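Local coordinates for protein N-acetyl-beta-D glucosaminidase (Rhizomucor miehei CAU432, PDB 4ZM6) that probably cleaves N-acetylglucosamine residues from glycans as a family 3 glycoside hydrolase, and carries a GCN5-related glucosamine N-acetyltransferase region that binds acetyl-CoA, at residues A[411-422]-A[506-516]; A[475-483]-A[492-501]. One frame throughout, in Å; residues are numbered along the deposited sequence.

Contact 1 of 2, residues A[411-422]-A[506-516]; sequences PFNSFHASLLKR and HEAAVRLIFGE
Arg422 and Glu507 reach each other because both chains bend at chi2, 82° in Arg422 and 63° in Glu507, and the two side chains then cross at about a right angle. The grip is end-on. NH2 of Arg422 bonds OE1 of Glu507 at 2.8 Å, coming from above the carboxylate plane, and NH1 of Arg422 reaches the syn side of OE2 of Glu507 at 3.2 Å. Glu516 is held side-on by the same guanidinium: NE of Arg422 makes an almost straight 3.0 Å bond to OE1 of Glu516, and NH2 takes its OE2. NH1 also bonds the carbonyl O of Ser418, one turn back in its own segment, so every guanidinium nitrogen is used and the group's rotation is fixed. Arg511 lies close by, but it shares Glu516 OE2 through its NE and pairs with Asp369 through NH1, which probably offsets the like charges. Ser418 OG donates to Glu507 OE2 at 2.6 Å, so that this oxygen accepts from both Ser418 and Arg422.

Beside this network the packing is largely apolar. CB of Arg422 stands over the centre of the Phe514 ring, 3.7 Å from its centroid, while Leu419 CD2 meets the ring edge. Val510 fits among Phe415, Ser418, Leu419 and Arg422, and Phe415 among His506, Ala509, Val510 and Ile513. CB of Phe415 lies over one face of the His506 ring, whose ND1 is hydrogen-bonded at the edge to Ser414 OG at 2.7 Å. Phe394, from the sheet, stacks on Phe415. A Schellman motif at Gly515 ends the second helix and leads into Glu516. The whole is knobs-into-holes packing at -39°, axes 8.6 Å apart, consistent with neighbouring helices on one side of the sheet in the alpha/beta sandwich domain of family 3 glycoside hydrolases.

Contact 2 of 2, residues A[475-483]-A[492-501]; sequences LVVAAVMNP and VDTYLVTYEY
Tyr495 reaches across to Pro483, its OH donating to the carbonyl O of Pro483 at 2.7 Å from well above the carbonyl plane. The side chain gets there with CG anti to the backbone N (chi1 174°), which lays the ring along Val477 and Ala479: Val477 CG1 touches CD1 of Tyr495 at 3.9 Å, and Ala479 CB lies by its CE1. Next to it, Pro483 CB packs on Val497 CG1 at 3.7 Å. Ala478 CB meets Leu496 CD2 on the other face of the sheet. The backbones are adjacent parallel strands of the mixed six-stranded sheet, joined by four bonds: Val477 N to Thr494 O, Leu496 N to Val477 O, Ala479 N to Leu496 O, and Thr498 N to Ala479 O. Strand 447-452 flanks 475-479 on its far side, through backbone bonds of Val476 and Ala478. Met481 SD sits at the edge of the Tyr501 ring, a Met-aromatic contact. Further out, Thr373 holds Tyr499 OH, and Glu500 is fixed by Tyr368 and by Gly98 N. Where the strands end, a water donates to Ala479 O and Met481 O and accepts from Tyr499 N at 3.0 Å; these bonds probably help fix the turns after the strands.

Following the chain from its N terminus through the family 3 N-terminal region, strands 373-377 and 392-397 of the mixed sheet come before helix 413-422. After two more strands and two helices comes strand 475-479. Contact 2 closes a short loop there: only eight residues, without helix or strand, separate its segments. Helix 503-513 follows directly and returns to helix 413-422, so contact 1 closes the larger loop, with contact 2 nested inside it. The two touch just beyond the C-terminal ends of the strands: Phe412 and His506 pack on Val480, and Ala509 on Thr498. Together they tie two helices to neighbouring parallel strands, while Pro483 and Tyr499 reach helix 99-105.

Contact 1 of 2, residues A[411-422]-A[506-516]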
loop_
_atom_site.group_PDB
_atom_site.type_symbol
_atom_site.label_atom_id
_atom_site.label_comp_id
_atom_site.label_asym_id
_atom_site.label_seq_id
_atom_site.Cartn_x
_atom_site.Cartn_y
_atom_site.Cartn_z
ATOM N N PRO A 411 4.492 28.516 32.429
ATOM C CA PRO A 411 3.676 28.300 31.236
ATOM C C PRO A 411 2.261 27.917 31.551
ATOM O O PRO A 411 1.413 27.920 30.689
ATOM C CB PRO A 411 4.378 27.157 30.561
ATOM C CG PRO A 411 4.699 26.273 31.668
ATOM C CD PRO A 411 5.200 27.173 32.725
ATOM N N PHE A 412 1.991 27.688 32.820
ATOM C CA PHE A 412 0.685 27.278 33.271
ATOM C C PHE A 412 -0.151 28.442 33.715
ATOM O O PHE A 412 -1.223 28.280 34.208
ATOM C CB PHE A 412 0.849 26.389 34.451
ATOM C CG PHE A 412 0.871 24.966 34.122
ATOM C CD1 PHE A 412 -0.272 24.315 33.789
ATOM C CD2 PHE A 412 2.036 24.266 34.180
ATOM C CE1 PHE A 412 -0.251 22.977 33.511
ATOM C CE2 PHE A 412 2.072 22.928 33.911
ATOM C CZ PHE A 412 0.925 22.281 33.575
ATOM N N ASN A 413 0.370 29.622 33.557
ATOM C CA ASN A 413 -0.374 30.855 33.834
ATOM C C ASN A 413 -1.535 31.100 32.886
ATOM O O ASN A 413 -2.555 31.659 33.291
ATOM C CB ASN A 413 0.545 32.075 33.741
ATOM C CG ASN A 413 1.451 32.216 34.937
ATOM O OD1 ASN A 413 1.436 31.392 35.858
ATOM N ND2 ASN A 413 2.254 33.270 34.932
ATOM N N SER A 414 -1.359 30.741 31.616
ATOM C CA SER A 414 -2.444 30.835 30.646
ATOM C C SER A 414 -3.586 29.905 31.066
ATOM O O SER A 414 -4.758 30.269 30.987
ATOM C CB SER A 414 -1.951 30.497 29.238
ATOM O OG SER A 414 -1.200 29.297 29.224
ATOM N N PHE A 415 -3.238 28.709 31.528
ATOM C CA PHE A 415 -4.222 27.802 32.099
ATOM C C PHE A 415 -4.974 28.561 33.190
ATOM O O PHE A 415 -6.200 28.602 33.183
ATOM C CB PHE A 415 -3.538 26.546 32.670
ATOM C CG PHE A 415 -4.399 25.304 32.652
ATOM C CD1 PHE A 415 -5.536 25.209 33.439
ATOM C CD2 PHE A 415 -4.045 24.214 31.871
ATOM C CE1 PHE A 415 -6.312 24.062 33.436
ATOM C CE2 PHE A 415 -4.815 23.066 31.859
ATOM C CZ PHE A 415 -5.952 22.989 32.644
ATOM N N HIS A 416 -4.225 29.182 34.100
ATOM C CA HIS A 416 -4.792 29.968 35.203
ATOM C C HIS A 416 -5.744 31.038 34.702
ATOM O O HIS A 416 -6.872 31.131 35.168
ATOM C CB HIS A 416 -3.677 30.616 36.037
ATOM C CG HIS A 416 -4.176 31.530 37.113
ATOM N ND1 HIS A 416 -4.983 31.096 38.144
ATOM C CD2 HIS A 416 -3.976 32.853 37.323
ATOM C CE1 HIS A 416 -5.263 32.112 38.939
ATOM N NE2 HIS A 416 -4.664 33.189 38.465
ATOM N N ALA A 417 -5.282 31.834 33.745
ATOM C CA ALA A 417 -6.115 32.861 33.109
ATOM C C ALA A 417 -7.436 32.292 32.595
ATOM O O ALA A 417 -8.505 32.861 32.825
ATOM C CB ALA A 417 -5.357 33.507 31.962
ATOM N N SER A 418 -7.360 31.175 31.916
ATOM C CA SER A 418 -8.519 30.614 31.303
ATOM C C SER A 418 -9.467 30.061 32.311
ATOM O O SER A 418 -10.635 30.014 32.076
ATOM C CB SER A 418 -8.121 29.548 30.301
ATOM O OG SER A 418 -7.506 30.120 29.178
ATOM N N LEU A 419 -8.958 29.625 33.437
ATOM C CA LEU A 419 -9.813 29.128 34.494
ATOM C C LEU A 419 -10.595 30.250 35.124
ATOM O O LEU A 419 -11.710 30.094 35.538
ATOM C CB LEU A 419 -8.950 28.548 35.572
ATOM C CG LEU A 419 -8.538 27.147 35.299
ATOM C CD1 LEU A 419 -7.600 26.734 36.386
ATOM C CD2 LEU A 419 -9.787 26.324 35.333
ATOM N N LEU A 420 -9.947 31.379 35.229
ATOM C CA LEU A 420 -10.527 32.609 35.795
ATOM C C LEU A 420 -11.762 33.107 35.042
ATOM O O LEU A 420 -12.683 33.645 35.659
ATOM C CB LEU A 420 -9.496 33.745 35.850
ATOM C CG LEU A 420 -8.521 33.740 37.023
ATOM C CD1 LEU A 420 -7.420 34.758 36.770
ATOM C CD2 LEU A 420 -9.243 34.023 38.334
ATOM N N LYS A 421 -11.782 32.948 33.721
ATOM C CA LYS A 421 -12.948 33.359 32.931
ATOM C C LYS A 421 -14.217 32.590 33.353
ATOM O O LYS A 421 -15.323 33.131 33.268
ATOM C CB LYS A 421 -12.687 33.214 31.424
ATOM N N ARG A 422 -14.052 31.355 33.834
ATOM C CA ARG A 422 -15.184 30.515 34.242
ATOM C C ARG A 422 -15.465 30.523 35.744
ATOM O O ARG A 422 -16.610 30.322 36.150
ATOM C CB ARG A 422 -14.978 29.052 33.808
ATOM C CG ARG A 422 -15.160 28.783 32.324
ATOM C CD ARG A 422 -13.904 29.127 31.549
ATOM N NE ARG A 422 -14.115 29.106 30.108
ATOM C CZ ARG A 422 -13.219 29.505 29.209
ATOM N NH1 ARG A 422 -12.027 29.951 29.588
ATOM N NH2 ARG A 422 -13.520 29.456 27.917
ATOM N N HIS A 506 -4.353 25.524 26.311
ATOM C CA HIS A 506 -4.899 25.630 27.663
ATOM C C HIS A 506 -6.327 26.193 27.656
ATOM O O HIS A 506 -7.184 25.727 28.409
ATOM C CB HIS A 506 -3.996 26.490 28.553
ATOM C CG HIS A 506 -2.666 25.864 28.850
ATOM N ND1 HIS A 506 -1.560 26.601 29.219
ATOM C CD2 HIS A 506 -2.262 24.571 28.822
ATOM C CE1 HIS A 506 -0.537 25.789 29.414
ATOM N NE2 HIS A 506 -0.936 24.553 29.180
ATOM N N GLU A 507 -6.591 27.186 26.810
ATOM C CA GLU A 507 -7.942 27.721 26.704
ATOM C C GLU A 507 -8.896 26.587 26.332
ATOM O O GLU A 507 -9.858 26.324 27.047
ATOM C CB GLU A 507 -7.996 28.867 25.688
ATOM C CG GLU A 507 -9.396 29.360 25.318
ATOM C CD GLU A 507 -10.179 29.948 26.482
ATOM O OE1 GLU A 507 -11.394 30.211 26.306
ATOM O OE2 GLU A 507 -9.590 30.163 27.567
ATOM N N ALA A 508 -8.598 25.891 25.240
ATOM C CA ALA A 508 -9.407 24.754 24.799
ATOM C C ALA A 508 -9.538 23.662 25.863
ATOM O O ALA A 508 -10.589 23.042 26.000
ATOM C CB ALA A 508 -8.818 24.165 23.534
ATOM N N ALA A 509 -8.465 23.420 26.607
ATOM C CA ALA A 509 -8.494 22.427 27.680
ATOM C C ALA A 509 -9.458 22.824 28.801
ATOM O O ALA A 509 -10.151 21.971 29.364
ATOM C CB ALA A 509 -7.096 22.209 28.233
ATOM N N VAL A 510 -9.504 24.114 29.119
ATOM C CA VAL A 510 -10.454 24.618 30.106
ATOM C C VAL A 510 -11.885 24.532 29.575
ATOM O O VAL A 510 -12.790 24.091 30.284
ATOM C CB VAL A 510 -10.120 26.058 30.522
ATOM C CG1 VAL A 510 -11.261 26.670 31.320
ATOM C CG2 VAL A 510 -8.835 26.072 31.334
ATOM N N ARG A 511 -12.078 24.939 28.325
ATOM C CA ARG A 511 -13.388 24.815 27.673
ATOM C C ARG A 511 -13.925 23.382 27.752
ATOM O O ARG A 511 -15.111 23.167 28.014
ATOM C CB ARG A 511 -13.307 25.247 26.209
ATOM C CG ARG A 511 -12.925 26.704 26.018
ATOM C CD ARG A 511 -13.240 27.165 24.611
ATOM N NE ARG A 511 -14.676 27.375 24.441
ATOM C CZ ARG A 511 -15.321 27.351 23.275
ATOM N NH1 ARG A 511 -14.669 27.116 22.139
ATOM N NH2 ARG A 511 -16.636 27.554 23.248
ATOM N N LEU A 512 -13.032 22.416 27.539
ATOM C CA LEU A 512 -13.378 21.001 27.611
ATOM C C LEU A 512 -13.776 20.616 29.030
ATOM O O LEU A 512 -14.771 19.918 29.230
ATOM C CB LEU A 512 -12.199 20.136 27.159
ATOM C CG LEU A 512 -12.507 18.944 26.250
ATOM C CD1 LEU A 512 -11.268 18.065 26.142
ATOM C CD2 LEU A 512 -13.694 18.137 26.746
ATOM N N ILE A 513 -12.995 21.078 30.004
ATOM C CA ILE A 513 -13.235 20.764 31.416
ATOM C C ILE A 513 -14.585 21.304 31.897
ATOM O O ILE A 513 -15.303 20.617 32.624
ATOM C CB ILE A 513 -12.063 21.265 32.304
ATOM C CG1 ILE A 513 -10.839 20.360 32.095
ATOM C CG2 ILE A 513 -12.434 21.283 33.784
ATOM C CD1 ILE A 513 -9.534 20.944 32.593
ATOM N N PHE A 514 -14.942 22.514 31.476
ATOM C CA PHE A 514 -16.242 23.096 31.830
ATOM C C PHE A 514 -17.376 22.724 30.866
ATOM O O PHE A 514 -18.470 23.274 30.955
ATOM C CB PHE A 514 -16.124 24.617 31.975
ATOM C CG PHE A 514 -15.388 25.031 33.211
ATOM C CD1 PHE A 514 -14.006 25.071 33.221
ATOM C CD2 PHE A 514 -16.075 25.336 34.377
ATOM C CE1 PHE A 514 -13.320 25.430 34.363
ATOM C CE2 PHE A 514 -15.393 25.696 35.526
ATOM C CZ PHE A 514 -14.011 25.745 35.518
ATOM N N GLY A 515 -17.126 21.789 29.955
ATOM C CA GLY A 515 -18.178 21.268 29.092
ATOM C C GLY A 515 -18.695 22.213 28.022
ATOM O O GLY A 515 -19.773 21.995 27.477
ATOM N N GLU A 516 -17.930 23.252 27.710
ATOM C CA GLU A 516 -18.307 24.199 26.667
ATOM C C GLU A 516 -18.069 23.593 25.298
ATOM O O GLU A 516 -18.713 23.961 24.324
ATOM C CB GLU A 516 -17.473 25.473 26.786
ATOM C CG GLU A 516 -17.685 26.240 28.077
ATOM C CD GLU A 516 -16.776 27.443 28.192
ATOM O OE1 GLU A 516 -16.775 28.077 29.272
ATOM O OE2 GLU A 516 -16.064 27.751 27.211
#

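Contact 2 of 2, residues A[475-483]-A[492-501]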
loop_
_atom_site.group_PDB
_atom_site.type_symbol
_atom_site.label_atom_id
_atom_site.label_comp_id
_atom_site.label_asym_id
_atom_site.label_seq_id
_atom_site.Cartn_x
_atom_site.Cartn_y
_atom_site.Cartn_z
ATOM N N LEU A 475 -10.978 15.011 41.510
ATOM C CA LEU A 475 -9.697 15.311 40.881
ATOM C C LEU A 475 -9.828 15.240 39.373
ATOM O O LEU A 475 -10.491 14.354 38.865
ATOM C CB LEU A 475 -8.661 14.280 41.329
ATOM C CG LEU A 475 -7.253 14.396 40.749
ATOM C CD1 LEU A 475 -6.572 15.669 41.240
ATOM C CD2 LEU A 475 -6.440 13.165 41.117
ATOM N N VAL A 476 -9.209 16.179 38.662
ATOM C CA VAL A 476 -9.013 16.049 37.216
ATOM C C VAL A 476 -7.550 16.376 36.932
ATOM O O VAL A 476 -7.001 17.320 37.501
ATOM C CB VAL A 476 -9.983 16.930 36.367
ATOM C CG1 VAL A 476 -11.144 17.460 37.199
ATOM C CG2 VAL A 476 -9.272 18.090 35.685
ATOM N N VAL A 477 -6.921 15.589 36.062
ATOM C CA VAL A 477 -5.516 15.781 35.711
ATOM C C VAL A 477 -5.361 16.118 34.226
ATOM O O VAL A 477 -5.769 15.342 33.361
ATOM C CB VAL A 477 -4.695 14.523 36.038
ATOM C CG1 VAL A 477 -3.226 14.732 35.687
ATOM C CG2 VAL A 477 -4.863 14.154 37.508
ATOM N N ALA A 478 -4.766 17.276 33.946
ATOM C CA ALA A 478 -4.497 17.716 32.579
ATOM C C ALA A 478 -2.996 17.718 32.311
ATOM O O ALA A 478 -2.265 18.527 32.891
ATOM C CB ALA A 478 -5.063 19.110 32.358
ATOM N N ALA A 479 -2.545 16.813 31.438
ATOM C CA ALA A 479 -1.146 16.770 30.993
ATOM C C ALA A 479 -0.964 17.619 29.735
ATOM O O ALA A 479 -1.629 17.401 28.720
ATOM C CB ALA A 479 -0.717 15.337 30.733
ATOM N N VAL A 480 -0.057 18.586 29.799
ATOM C CA VAL A 480 0.039 19.596 28.750
ATOM C C VAL A 480 1.281 19.464 27.864
ATOM O O VAL A 480 1.418 20.193 26.885
ATOM C CB VAL A 480 -0.058 21.021 29.341
ATOM C CG1 VAL A 480 -1.343 21.156 30.138
ATOM C CG2 VAL A 480 1.142 21.358 30.219
ATOM N N MET A 481 2.184 18.550 28.204
ATOM C CA MET A 481 3.305 18.236 27.317
ATOM C C MET A 481 3.039 16.886 26.631
ATOM O O MET A 481 2.143 16.811 25.789
ATOM C CB MET A 481 4.629 18.311 28.078
ATOM C CG MET A 481 4.945 19.737 28.497
ATOM S SD MET A 481 6.548 19.975 29.285
ATOM C CE MET A 481 7.644 19.986 27.861
ATOM N N ASN A 482 3.771 15.831 26.970
ATOM C CA ASN A 482 3.467 14.524 26.400
ATOM C C ASN A 482 2.210 13.939 27.037
ATOM O O ASN A 482 1.986 14.115 28.232
ATOM C CB ASN A 482 4.634 13.553 26.586
ATOM C CG ASN A 482 5.877 13.979 25.832
ATOM O OD1 ASN A 482 5.819 14.794 24.908
ATOM N ND2 ASN A 482 7.018 13.421 26.221
ATOM N N PRO A 483 1.391 13.227 26.246
ATOM C CA PRO A 483 0.144 12.640 26.748
ATOM C C PRO A 483 0.296 11.343 27.547
ATOM O O PRO A 483 -0.701 10.814 28.049
ATOM C CB PRO A 483 -0.638 12.363 25.463
ATOM C CG PRO A 483 0.418 12.073 24.462
ATOM C CD PRO A 483 1.529 13.033 24.790
ATOM N N VAL A 492 -6.034 7.164 38.454
ATOM C CA VAL A 492 -6.703 8.436 38.203
ATOM C C VAL A 492 -7.863 8.216 37.246
ATOM O O VAL A 492 -7.667 7.773 36.122
ATOM C CB VAL A 492 -5.733 9.493 37.634
ATOM C CG1 VAL A 492 -6.485 10.729 37.161
ATOM C CG2 VAL A 492 -4.703 9.878 38.685
ATOM N N ASP A 493 -9.067 8.524 37.721
ATOM C CA ASP A 493 -10.303 8.249 36.992
ATOM C C ASP A 493 -10.588 9.267 35.900
ATOM O O ASP A 493 -11.315 8.967 34.948
ATOM C CB ASP A 493 -11.491 8.213 37.961
ATOM C CG ASP A 493 -11.471 6.998 38.874
ATOM O OD1 ASP A 493 -11.085 5.904 38.408
ATOM O OD2 ASP A 493 -11.855 7.136 40.058
ATOM N N THR A 494 -10.025 10.465 36.025
ATOM C CA THR A 494 -10.371 11.550 35.109
ATOM C C THR A 494 -9.111 12.305 34.656
ATOM O O THR A 494 -8.473 13.011 35.438
ATOM C CB THR A 494 -11.494 12.447 35.702
ATOM O OG1 THR A 494 -11.319 13.812 35.305
ATOM C CG2 THR A 494 -11.538 12.342 37.225
ATOM N N TYR A 495 -8.777 12.126 33.377
ATOM C CA TYR A 495 -7.509 12.560 32.796
ATOM C C TYR A 495 -7.729 13.030 31.358
ATOM O O TYR A 495 -8.499 12.420 30.611
ATOM C CB TYR A 495 -6.525 11.385 32.824
ATOM C CG TYR A 495 -5.191 11.611 32.133
ATOM C CD1 TYR A 495 -4.199 12.385 32.723
ATOM C CD2 TYR A 495 -4.912 11.015 30.904
ATOM C CE1 TYR A 495 -2.978 12.582 32.096
ATOM C CE2 TYR A 495 -3.695 11.203 30.273
ATOM C CZ TYR A 495 -2.735 11.986 30.875
ATOM O OH TYR A 495 -1.524 12.170 30.255
ATOM N N LEU A 496 -7.061 14.120 30.985
ATOM C CA LEU A 496 -7.139 14.660 29.623
ATOM C C LEU A 496 -5.769 15.141 29.166
ATOM O O LEU A 496 -4.850 15.262 29.968
ATOM C CB LEU A 496 -8.160 15.804 29.527
ATOM C CG LEU A 496 -7.823 17.144 30.201
ATOM C CD1 LEU A 496 -8.471 18.302 29.455
ATOM C CD2 LEU A 496 -8.236 17.158 31.665
ATOM N N VAL A 497 -5.638 15.417 27.874
ATOM C CA VAL A 497 -4.352 15.794 27.294
ATOM C C VAL A 497 -4.528 16.930 26.288
ATOM O O VAL A 497 -5.531 16.984 25.572
ATOM C CB VAL A 497 -3.655 14.583 26.634
ATOM C CG1 VAL A 497 -3.272 13.556 27.691
ATOM C CG2 VAL A 497 -4.537 13.942 25.565
ATOM N N THR A 498 -3.563 17.847 26.264
ATOM C CA THR A 498 -3.631 19.026 25.407
ATOM C C THR A 498 -2.551 19.026 24.340
ATOM O O THR A 498 -2.560 19.885 23.459
ATOM C CB THR A 498 -3.514 20.328 26.229
ATOM O OG1 THR A 498 -2.146 20.576 26.578
ATOM C CG2 THR A 498 -4.364 20.244 27.500
ATOM N N TYR A 499 -1.604 18.090 24.439
ATOM C CA TYR A 499 -0.531 17.925 23.452
ATOM C C TYR A 499 0.426 19.124 23.314
ATOM O O TYR A 499 1.352 19.076 22.500
ATOM C CB TYR A 499 -1.115 17.565 22.071
ATOM C CG TYR A 499 -2.099 16.413 22.089
ATOM C CD1 TYR A 499 -1.658 15.099 22.221
ATOM C CD2 TYR A 499 -3.468 16.635 21.970
ATOM C CE1 TYR A 499 -2.551 14.039 22.238
ATOM C CE2 TYR A 499 -4.369 15.581 21.989
ATOM C CZ TYR A 499 -3.903 14.285 22.123
ATOM O OH TYR A 499 -4.791 13.230 22.135
ATOM N N GLU A 500 0.207 20.190 24.086
ATOM C CA GLU A 500 1.108 21.349 24.096
ATOM C C GLU A 500 0.653 22.352 25.147
ATOM O O GLU A 500 -0.531 22.407 25.487
ATOM C CB GLU A 500 1.180 22.032 22.724
ATOM C CG GLU A 500 -0.141 22.589 22.219
ATOM C CD GLU A 500 -0.031 23.113 20.801
ATOM O OE1 GLU A 500 -0.094 24.349 20.615
ATOM O OE2 GLU A 500 0.137 22.286 19.876
ATOM N N TYR A 501 1.596 23.149 25.647
ATOM C CA TYR A 501 1.313 24.083 26.737
ATOM C C TYR A 501 1.122 25.522 26.266
ATOM O O TYR A 501 1.288 26.465 27.045
ATOM C CB TYR A 501 2.397 24.011 27.826
ATOM C CG TYR A 501 3.825 24.123 27.332
ATOM C CD1 TYR A 501 4.242 25.198 26.553
ATOM C CD2 TYR A 501 4.763 23.160 27.663
ATOM C CE1 TYR A 501 5.550 25.297 26.108
ATOM C CE2 TYR A 501 6.070 23.251 27.226
ATOM C CZ TYR A 501 6.459 24.321 26.450
ATOM O OH TYR A 501 7.756 24.415 26.011
HETATM O O HOH W 1 -0.378 16.112 26.344
#